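Local coordinates for protein response regulator FixJ (PDB 5XSO) that acts as the response regulator of an oxygen-sensing two-component system and, when activated by FixL, induces expression of nifA and fixK, at residues D21-A24 / A25-D28; L30-L33 / L34-G38; I91-G94 / H95-P99. One frame throughout, in Å; residues are numbered along the deposited sequence.

Interaction 1 of 3, residues D21-A24 / A25-D28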
ATOM      1  N   ASP A  21      18.319   1.631   9.828  1.00 21.38           N
ATOM      2  CA  ASP A  21      19.150   0.743  10.636  1.00 20.89           C
ATOM      3  C   ASP A  21      19.871   1.588  11.665  1.00 22.60           C
ATOM      4  O   ASP A  21      20.444   2.611  11.316  1.00 23.35           O
ATOM      5  CB  ASP A  21      20.168  -0.037   9.795  1.00 20.11           C
ATOM      6  CG  ASP A  21      20.667  -1.281  10.502  1.00 27.15           C
ATOM      7  OD1 ASP A  21      21.021  -1.216  11.713  1.00 27.61           O
ATOM      8  OD2 ASP A  21      20.661  -2.350   9.859  1.00 22.69           O
ATOM      9  N   ASP A  22      19.781   1.201  12.935  1.00 27.08           N
ATOM     10  CA  ASP A  22      20.520   2.041  13.874  1.00 35.55           C
ATOM     11  C   ASP A  22      22.006   1.680  13.933  1.00 36.27           C
ATOM     12  O   ASP A  22      22.759   2.367  14.621  1.00 31.94           O
ATOM     13  CB  ASP A  22      19.880   1.973  15.272  1.00 40.39           C
ATOM     14  CG  ASP A  22      20.003   0.623  15.904  1.00 48.33           C
ATOM     15  OD1 ASP A  22      19.810  -0.406  15.193  1.00 36.22           O
ATOM     16  OD2 ASP A  22      20.275   0.595  17.126  1.00 59.45           O
ATOM     17  N   ASP A  23      22.453   0.649  13.212  1.00 29.57           N
ATOM     18  CA  ASP A  23      23.865   0.251  13.197  1.00 24.82           C
ATOM     19  C   ASP A  23      24.610   1.000  12.113  1.00 26.49           C
ATOM     20  O   ASP A  23      24.358   0.787  10.918  1.00 24.71           O
ATOM     21  CB  ASP A  23      24.002  -1.256  12.972  1.00 26.14           C
ATOM     22  CG  ASP A  23      25.475  -1.708  12.757  1.00 39.35           C
ATOM     23  OD1 ASP A  23      25.716  -2.925  12.723  1.00 58.31           O
ATOM     24  OD2 ASP A  23      26.390  -0.896  12.653  1.00 52.06           O
ATOM     25  N   ALA A  24      25.582   1.834  12.526  1.00 24.36           N
ATOM     26  CA  ALA A  24      26.343   2.631  11.572  1.00 27.66           C
ATOM     27  C   ALA A  24      27.046   1.754  10.527  1.00 23.28           C
ATOM     28  O   ALA A  24      27.100   2.110   9.346  1.00 22.84           O
ATOM     29  CB  ALA A  24      27.362   3.500  12.328  1.00 29.94           C
ATOM     30  N   ALA A  25      27.607   0.618  10.944  1.00 24.38           N
ATOM     31  CA  ALA A  25      28.372  -0.202   9.992  1.00 28.76           C
ATOM     32  C   ALA A  25      27.451  -0.861   8.966  1.00 20.91           C
ATOM     33  O   ALA A  25      27.835  -1.023   7.801  1.00 20.56           O
ATOM     34  CB  ALA A  25      29.176  -1.279  10.731  1.00 35.36           C
ATOM     35  N   MET A  26      26.235  -1.259   9.385  1.00 19.98           N
ATOM     36  CA  MET A  26      25.239  -1.719   8.405  1.00 19.07           C
ATOM     37  C   MET A  26      24.887  -0.614   7.421  1.00 18.35           C
ATOM     38  O   MET A  26      24.829  -0.859   6.211  1.00 17.70           O
ATOM     39  CB  MET A  26      23.951  -2.223   9.073  1.00 19.21           C
ATOM     40  CG  MET A  26      24.176  -3.522   9.872  1.00 30.68           C
ATOM     41  SD  MET A  26      24.333  -4.931   8.700  1.00 28.66           S
ATOM     42  CE  MET A  26      23.036  -4.609   7.522  1.00 27.00           C
ATOM     43  N   ARG A  27      24.579   0.600   7.935  1.00 19.15           N
ATOM     44  CA  ARG A  27      24.241   1.721   7.048  1.00 19.45           C
ATOM     45  C   ARG A  27      25.357   1.964   6.048  1.00 19.82           C
ATOM     46  O   ARG A  27      25.103   2.093   4.850  1.00 19.36           O
ATOM     47  CB  ARG A  27      23.943   3.014   7.832  1.00 21.18           C
ATOM     48  CG  ARG A  27      22.583   2.889   8.633  1.00 22.24           C
ATOM     49  CD  ARG A  27      22.097   4.294   9.145  1.00 27.93           C
ATOM     50  NE  ARG A  27      23.159   5.074   9.786  1.00 31.15           N
ATOM     51  CZ  ARG A  27      23.474   4.991  11.078  1.00 37.10           C
ATOM     52  NH1 ARG A  27      22.820   4.163  11.891  1.00 30.42           N
ATOM     53  NH2 ARG A  27      24.441   5.747  11.562  1.00 40.69           N
ATOM     54  N   ASP A  28      26.605   2.009   6.520  1.00 20.92           N
ATOM     55  CA  ASP A  28      27.716   2.212   5.587  1.00 21.62           C
ATOM     56  C   ASP A  28      27.793   1.096   4.553  1.00 20.54           C
ATOM     57  O   ASP A  28      28.047   1.348   3.369  1.00 20.67           O
ATOM     58  CB  ASP A  28      29.066   2.288   6.324  1.00 23.31           C
ATOM     59  CG  ASP A  28      29.313   3.627   6.987  1.00 24.88           C
ATOM     60  OD1 ASP A  28      28.595   4.599   6.686  1.00 26.03           O
ATOM     61  OD2 ASP A  28      30.218   3.649   7.844  1.00 27.21           O
TER
HETATM   62  O   HOH W   1      24.424   5.261  14.543  1.00 41.15           O
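Backbone bonds from Arg27 N to Asp23 O (3.0 Å, 171° at the hydrogen) and from Asp28 N to Ala24 O (2.9 Å) mark out the first turn of helix 24-36, where the CheY-like receiver domain passes from strand 16-20 into its first helix. Asp23 is the N-cap. Its OD2 accepts from Ala25 N at 2.6 Å, the donor standing above the carboxylate plane, and more weakly from Met26 N at 3.3 Å. The extended first torsion (chi1 172°) swings the carboxylate beside its own carbonyl carbon, where the N-H groups of the first turn converge. Met26 crosses this aspartate at about a right angle and sets its CG 3.3 Å from Asp23 OD1. Just before the cap, Asp21 OD1 receives the N-H of Asp23 at 2.8 Å, an Asx turn, while Asp21 OD2 rests against Met26 CB. Asp21 and Asp22 probably bind magnesium; the Asx turn and the Arg27 bond to Asp21 O link that acidic loop to the helix start. Arg27 bends at its third torsion and folds back over the loop, with Ala24 CA above one guanidinium face. Its NH1 reaches Asp21 O almost in the guanidinium plane, at 2.9 Å and 164°. The NH2 branch donates to a water at 3.0 Å, which returns a weak bond to Asp22 O.

Interaction 2 of 3, residues L30-L33 / L34-G38; sequences LNFL and LDSAG
Against the Phe32 ring, Ser36 OG approaches obliquely, one helical turn further on, and lies 4.0 Å from Phe32 CE1. These residues belong to the last turns of helix 24-36, the helical limb of a beta-alpha-beta unit in the receiver domain, and the helix closes in a Schellman motif. The hydroxyl also sits 3.2 Å from Phe32 O, but its proton has another possible acceptor, so a bond there is not settled. The backbone claim on the same oxygen is firm: Ser36 N donates to Phe32 O at 3.1 Å, in the carbonyl plane.

The buried flank is built of leucines. Leu33 and Leu34 lie side by side and point the same way, with Leu33 CD1 3.7 Å from Leu34 CD2. Leu33 reaches this position through an uncommon torsion (chi1 79°) that places CG between its backbone N and carbonyl carbon and curls the branch back over Leu34 N. Leu34 in turn lays CG 3.1 Å from Leu30 O, the oxygen that also takes the N-H of Leu34 at 2.9 Å. Leu30 and Leu34 face strand 16-20 and Leu122 and Ile126 of helix 119-138, so the leucine row joins helix to sheet and to the neighbouring helix.

At the C-terminal end Ala37 N donates to Leu33 O. Gly38 then leaves the helical region with a positive phi of 96°, and its N-H turns back to Asp35 O at 2.9 Å.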
ATOM      1  N   LEU A  30      25.395  -1.123   3.514  1.00 17.26           N
ATOM      2  CA  LEU A  30      24.277  -1.000   2.579  1.00 16.50           C
ATOM      3  C   LEU A  30      24.466   0.175   1.636  1.00 17.11           C
ATOM      4  O   LEU A  30      24.169   0.065   0.441  1.00 17.22           O
ATOM      5  CB  LEU A  30      22.962  -0.838   3.335  1.00 15.97           C
ATOM      6  CG  LEU A  30      22.686  -2.129   4.113  1.00 23.41           C
ATOM      7  CD1 LEU A  30      21.423  -1.912   4.919  1.00 28.80           C
ATOM      8  CD2 LEU A  30      22.515  -3.284   3.164  1.00 21.71           C
ATOM      9  N   ASN A  31      24.850   1.332   2.182  1.00 18.09           N
ATOM     10  CA  ASN A  31      25.057   2.526   1.351  1.00 19.04           C
ATOM     11  C   ASN A  31      25.970   2.143   0.186  1.00 19.33           C
ATOM     12  O   ASN A  31      25.665   2.393  -0.992  1.00 21.33           O
ATOM     13  CB  ASN A  31      25.658   3.649   2.225  1.00 20.49           C
ATOM     14  CG  ASN A  31      25.285   5.095   1.761  1.00 23.02           C
ATOM     15  OD1 ASN A  31      24.571   5.290   0.787  1.00 25.27           O
ATOM     16  ND2 ASN A  31      25.821   6.111   2.467  1.00 23.29           N
ATOM     17  N   PHE A  32      27.083   1.502   0.507  1.00 19.73           N
ATOM     18  CA  PHE A  32      28.074   1.213  -0.526  1.00 20.48           C
ATOM     19  C   PHE A  32      27.546   0.200  -1.546  1.00 19.65           C
ATOM     20  O   PHE A  32      27.614   0.439  -2.771  1.00 20.14           O
ATOM     21  CB  PHE A  32      29.379   0.733   0.112  1.00 24.16           C
ATOM     22  CG  PHE A  32      30.539   0.765  -0.842  1.00 25.48           C
ATOM     23  CD1 PHE A  32      30.926  -0.402  -1.515  1.00 24.80           C
ATOM     24  CD2 PHE A  32      31.195   1.985  -1.123  1.00 24.31           C
ATOM     25  CE1 PHE A  32      32.028  -0.350  -2.445  1.00 31.07           C
ATOM     26  CE2 PHE A  32      32.289   2.053  -2.075  1.00 25.91           C
ATOM     27  CZ  PHE A  32      32.688   0.873  -2.709  1.00 32.95           C
ATOM     28  N   LEU A  33      27.046  -0.941  -1.080  1.00 18.69           N
ATOM     29  CA  LEU A  33      26.646  -1.989  -2.018  1.00 18.32           C
ATOM     30  C   LEU A  33      25.442  -1.593  -2.880  1.00 17.78           C
ATOM     31  O   LEU A  33      25.287  -2.102  -3.995  1.00 18.02           O
ATOM     32  CB  LEU A  33      26.327  -3.295  -1.259  1.00 17.69           C
ATOM     33  CG  LEU A  33      24.990  -3.479  -0.533  1.00 16.55           C
ATOM     34  CD1 LEU A  33      23.829  -3.986  -1.446  1.00 16.76           C
ATOM     35  CD2 LEU A  33      25.137  -4.500   0.690  1.00 16.41           C
ATOM     36  N   LEU A  34      24.508  -0.798  -2.352  1.00 17.23           N
ATOM     37  CA  LEU A  34      23.367  -0.427  -3.177  1.00 17.15           C
ATOM     38  C   LEU A  34      23.808   0.535  -4.286  1.00 18.36           C
ATOM     39  O   LEU A  34      23.293   0.486  -5.414  1.00 18.83           O
ATOM     40  CB  LEU A  34      22.304   0.209  -2.285  1.00 16.92           C
ATOM     41  CG  LEU A  34      21.699  -0.807  -1.269  1.00 15.93           C
ATOM     42  CD1 LEU A  34      20.822  -0.022  -0.260  1.00 16.14           C
ATOM     43  CD2 LEU A  34      20.892  -1.832  -2.007  1.00 15.59           C
ATOM     44  N   ASP A  35      24.751   1.419  -3.964  1.00 19.10           N
ATOM     45  CA  ASP A  35      25.256   2.326  -4.991  1.00 20.49           C
ATOM     46  C   ASP A  35      25.935   1.546  -6.107  1.00 20.98           C
ATOM     47  O   ASP A  35      25.752   1.858  -7.292  1.00 21.96           O
ATOM     48  CB  ASP A  35      26.238   3.325  -4.398  1.00 21.45           C
ATOM     49  CG  ASP A  35      26.703   4.331  -5.460  1.00 23.16           C
ATOM     50  OD1 ASP A  35      25.862   5.067  -5.991  1.00 23.74           O
ATOM     51  OD2 ASP A  35      27.880   4.269  -5.814  1.00 24.04           O
ATOM     52  N   SER A  36      26.738   0.528  -5.741  1.00 20.64           N
ATOM     53  CA  SER A  36      27.403  -0.280  -6.764  1.00 21.50           C
ATOM     54  C   SER A  36      26.408  -0.974  -7.672  1.00 21.29           C
ATOM     55  O   SER A  36      26.713  -1.217  -8.846  1.00 23.65           O
ATOM     56  CB  SER A  36      28.358  -1.319  -6.170  1.00 24.22           C
ATOM     57  OG  SER A  36      29.241  -0.732  -5.220  1.00 33.31           O
ATOM     58  N   ALA A  37      25.242  -1.305  -7.153  1.00 20.08           N
ATOM     59  CA  ALA A  37      24.225  -1.912  -7.982  1.00 22.38           C
ATOM     60  C   ALA A  37      23.408  -0.886  -8.765  1.00 25.30           C
ATOM     61  O   ALA A  37      22.544  -1.282  -9.553  1.00 24.86           O
ATOM     62  CB  ALA A  37      23.321  -2.791  -7.104  1.00 20.76           C
ATOM     63  N   GLY A  38      23.605   0.404  -8.544  1.00 21.30           N
ATOM     64  CA  GLY A  38      22.907   1.405  -9.325  1.00 22.38           C
ATOM     65  C   GLY A  38      21.637   1.960  -8.709  1.00 23.39           C
ATOM     66  O   GLY A  38      20.906   2.686  -9.398  1.00 23.02           O
TER

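Interaction 3 of 3, residues I91-G94 / H95-P99; sequences IMTG and HGDVP
Gly94 O is gripped by two donors: Asp97 N, from across the turn, at 3.1 Å, and the hydroxyl of its neighbour Thr93, whose OG1 lies 2.8 Å away. The two come from different directions. The hydroxyl lies in the carbonyl plane on a lone pair, whereas the amide stands 55° above it, leaving each donor its own sector of the oxygen. The Asp97 bond spans three residues, as expected for the 3-10 turn 95-97 that leads from strand 89-93 into helix 98-106.

Thr93 points its side chain toward this turn. With OG1 anti to the backbone N (chi1 180°), the hydroxyl meets Gly94 O and, in a nearly perpendicular direction, OG1 lies only 3.1 Å from Asp97 CB. The threonine methyl, CG2, packs 3.9 Å from CG2 of Val98, the two side chains crossing at about a right angle.

Asp97 occupies the N-cap position but makes no capping bond. Its carboxylate is spent elsewhere: OD2 takes a 2.6 Å bond from a water that accepts from Gly94 N at 2.8 Å, and OD1 forms a salt bridge to Arg67, a probable contributor to the magnesium site.

A threonine near the C-terminal end of the fourth strand is the familiar switch position of receiver domains, where the hydroxyl can meet the phosphoryl group of the activated form. In this unphosphorylated state the hydroxyl is engaged by Gly94 O, consistent with an inactive arrangement, in which that bond would probably be lost or rearranged on activation.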
ATOM      1  N   ILE A  91      12.835  -6.885   5.426  1.00 16.36           N
ATOM      2  CA  ILE A  91      13.250  -6.904   6.824  1.00 16.52           C
ATOM      3  C   ILE A  91      14.561  -7.661   6.934  1.00 15.65           C
ATOM      4  O   ILE A  91      14.650  -8.811   6.474  1.00 15.99           O
ATOM      5  CB  ILE A  91      12.174  -7.571   7.708  1.00 17.56           C
ATOM      6  CG1 ILE A  91      10.841  -6.806   7.612  1.00 18.84           C
ATOM      7  CG2 ILE A  91      12.691  -7.731   9.128  1.00 17.87           C
ATOM      8  CD1 ILE A  91      10.922  -5.415   8.146  1.00 19.67           C
ATOM      9  N   MET A  92      15.588  -7.018   7.530  1.00 15.45           N
ATOM     10  CA  MET A  92      16.871  -7.635   7.846  1.00 15.25           C
ATOM     11  C   MET A  92      16.839  -8.118   9.294  1.00 15.99           C
ATOM     12  O   MET A  92      16.344  -7.412  10.167  1.00 16.50           O
ATOM     13  CB  MET A  92      18.050  -6.657   7.670  1.00 14.86           C
ATOM     14  CG  MET A  92      18.064  -6.030   6.317  1.00 14.35           C
ATOM     15  SD  MET A  92      19.515  -4.932   6.270  1.00 16.28           S
ATOM     16  CE  MET A  92      18.809  -3.546   7.143  1.00 18.61           C
ATOM     17  N   THR A  93      17.361  -9.314   9.552  1.00 16.54           N
ATOM     18  CA  THR A  93      17.177  -9.880  10.891  1.00 17.49           C
ATOM     19  C   THR A  93      18.309 -10.848  11.213  1.00 18.06           C
ATOM     20  O   THR A  93      18.803 -11.575  10.333  1.00 17.99           O
ATOM     21  CB  THR A  93      15.806 -10.616  11.027  1.00 18.95           C
ATOM     22  OG1 THR A  93      15.678 -11.157  12.360  1.00 19.37           O
ATOM     23  CG2 THR A  93      15.672 -11.791  10.018  1.00 18.43           C
ATOM     24  N   GLY A  94      18.711 -10.890  12.499  1.00 18.89           N
ATOM     25  CA  GLY A  94      19.514 -12.009  12.975  1.00 19.85           C
ATOM     26  C   GLY A  94      18.638 -13.257  13.117  1.00 20.66           C
ATOM     27  O   GLY A  94      17.407 -13.169  13.097  1.00 20.68           O
ATOM     28  N   HIS A  95      19.254 -14.446  13.258  1.00 21.57           N
ATOM     29  CA  HIS A  95      18.426 -15.649  13.254  1.00 22.47           C
ATOM     30  C   HIS A  95      17.479 -15.656  14.436  1.00 23.43           C
ATOM     31  O   HIS A  95      16.380 -16.186  14.323  1.00 23.97           O
ATOM     32  CB  HIS A  95      19.246 -16.976  13.235  1.00 23.54           C
ATOM     33  CG  HIS A  95      19.862 -17.372  14.540  1.00 24.87           C
ATOM     34  ND1 HIS A  95      19.494 -18.522  15.227  1.00 26.44           N
ATOM     35  CD2 HIS A  95      20.840 -16.790  15.269  1.00 25.11           C
ATOM     36  CE1 HIS A  95      20.227 -18.626  16.321  1.00 27.56           C
ATOM     37  NE2 HIS A  95      21.054 -17.591  16.366  1.00 26.81           N
ATOM     38  N   GLY A  96      17.882 -15.061  15.562  1.00 23.88           N
ATOM     39  CA  GLY A  96      17.017 -15.090  16.739  1.00 26.29           C
ATOM     40  C   GLY A  96      15.727 -14.322  16.566  1.00 27.59           C
ATOM     41  O   GLY A  96      14.742 -14.603  17.259  1.00 25.97           O
ATOM     42  N   ASP A  97      15.688 -13.386  15.624  1.00 23.23           N
ATOM     43  CA  ASP A  97      14.515 -12.544  15.449  1.00 23.01           C
ATOM     44  C   ASP A  97      13.709 -12.915  14.229  1.00 22.61           C
ATOM     45  O   ASP A  97      12.819 -12.167  13.836  1.00 22.41           O
ATOM     46  CB  ASP A  97      14.958 -11.083  15.367  1.00 21.93           C
ATOM     47  CG  ASP A  97      15.519 -10.599  16.670  1.00 24.41           C
ATOM     48  OD1 ASP A  97      14.900 -10.940  17.735  1.00 24.82           O
ATOM     49  OD2 ASP A  97      16.492  -9.827  16.618  1.00 30.10           O
ATOM     50  N   VAL A  98      14.047 -14.038  13.585  1.00 22.68           N
ATOM     51  CA  VAL A  98      13.282 -14.504  12.433  1.00 22.62           C
ATOM     52  C   VAL A  98      11.781 -14.543  12.753  1.00 23.85           C
ATOM     53  O   VAL A  98      10.951 -14.175  11.903  1.00 23.71           O
ATOM     54  CB  VAL A  98      13.863 -15.851  11.961  1.00 23.02           C
ATOM     55  CG1 VAL A  98      12.953 -16.579  11.057  1.00 23.58           C
ATOM     56  CG2 VAL A  98      15.172 -15.494  11.184  1.00 21.74           C
ATOM     57  N   PRO A  99      11.375 -14.974  13.945  1.00 25.32           N
ATOM     58  CA  PRO A  99       9.922 -14.985  14.220  1.00 26.80           C
ATOM     59  C   PRO A  99       9.296 -13.605  14.212  1.00 26.56           C
ATOM     60  O   PRO A  99       8.118 -13.477  13.864  1.00 27.52           O
ATOM     61  CB  PRO A  99       9.824 -15.636  15.602  1.00 28.52           C
ATOM     62  CG  PRO A  99      11.099 -16.548  15.691  1.00 28.16           C
ATOM     63  CD  PRO A  99      12.147 -15.654  15.008  1.00 26.10           C
TER
HETATM   64  O   HOH W   2      18.107  -9.267  14.664  1.00 20.07           O

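Overall arrangement
All three contacts lie in the receiver domain, in series along the chain. Interactions 1 and 2 share helix 24-36, at its start and its C-terminal end, their centres about 14 Å apart. Interaction 3 sits where strand 89-93 leaves the five-stranded parallel sheet. Its centre is about 16 Å from that of interaction 1 and about 22 Å from that of interaction 2. Met92 links them: its CE packs on Asp21 OD2 at 3.5 Å and on Leu30 CD1 at 3.8 Å. Interactions 1 and 3 border the probable magnesium site: the side chains of Asp21 and Asp97 are about 4 Å and about 6 Å from that of Asp65. Interaction 2 lies at the helix's far, Schellman end.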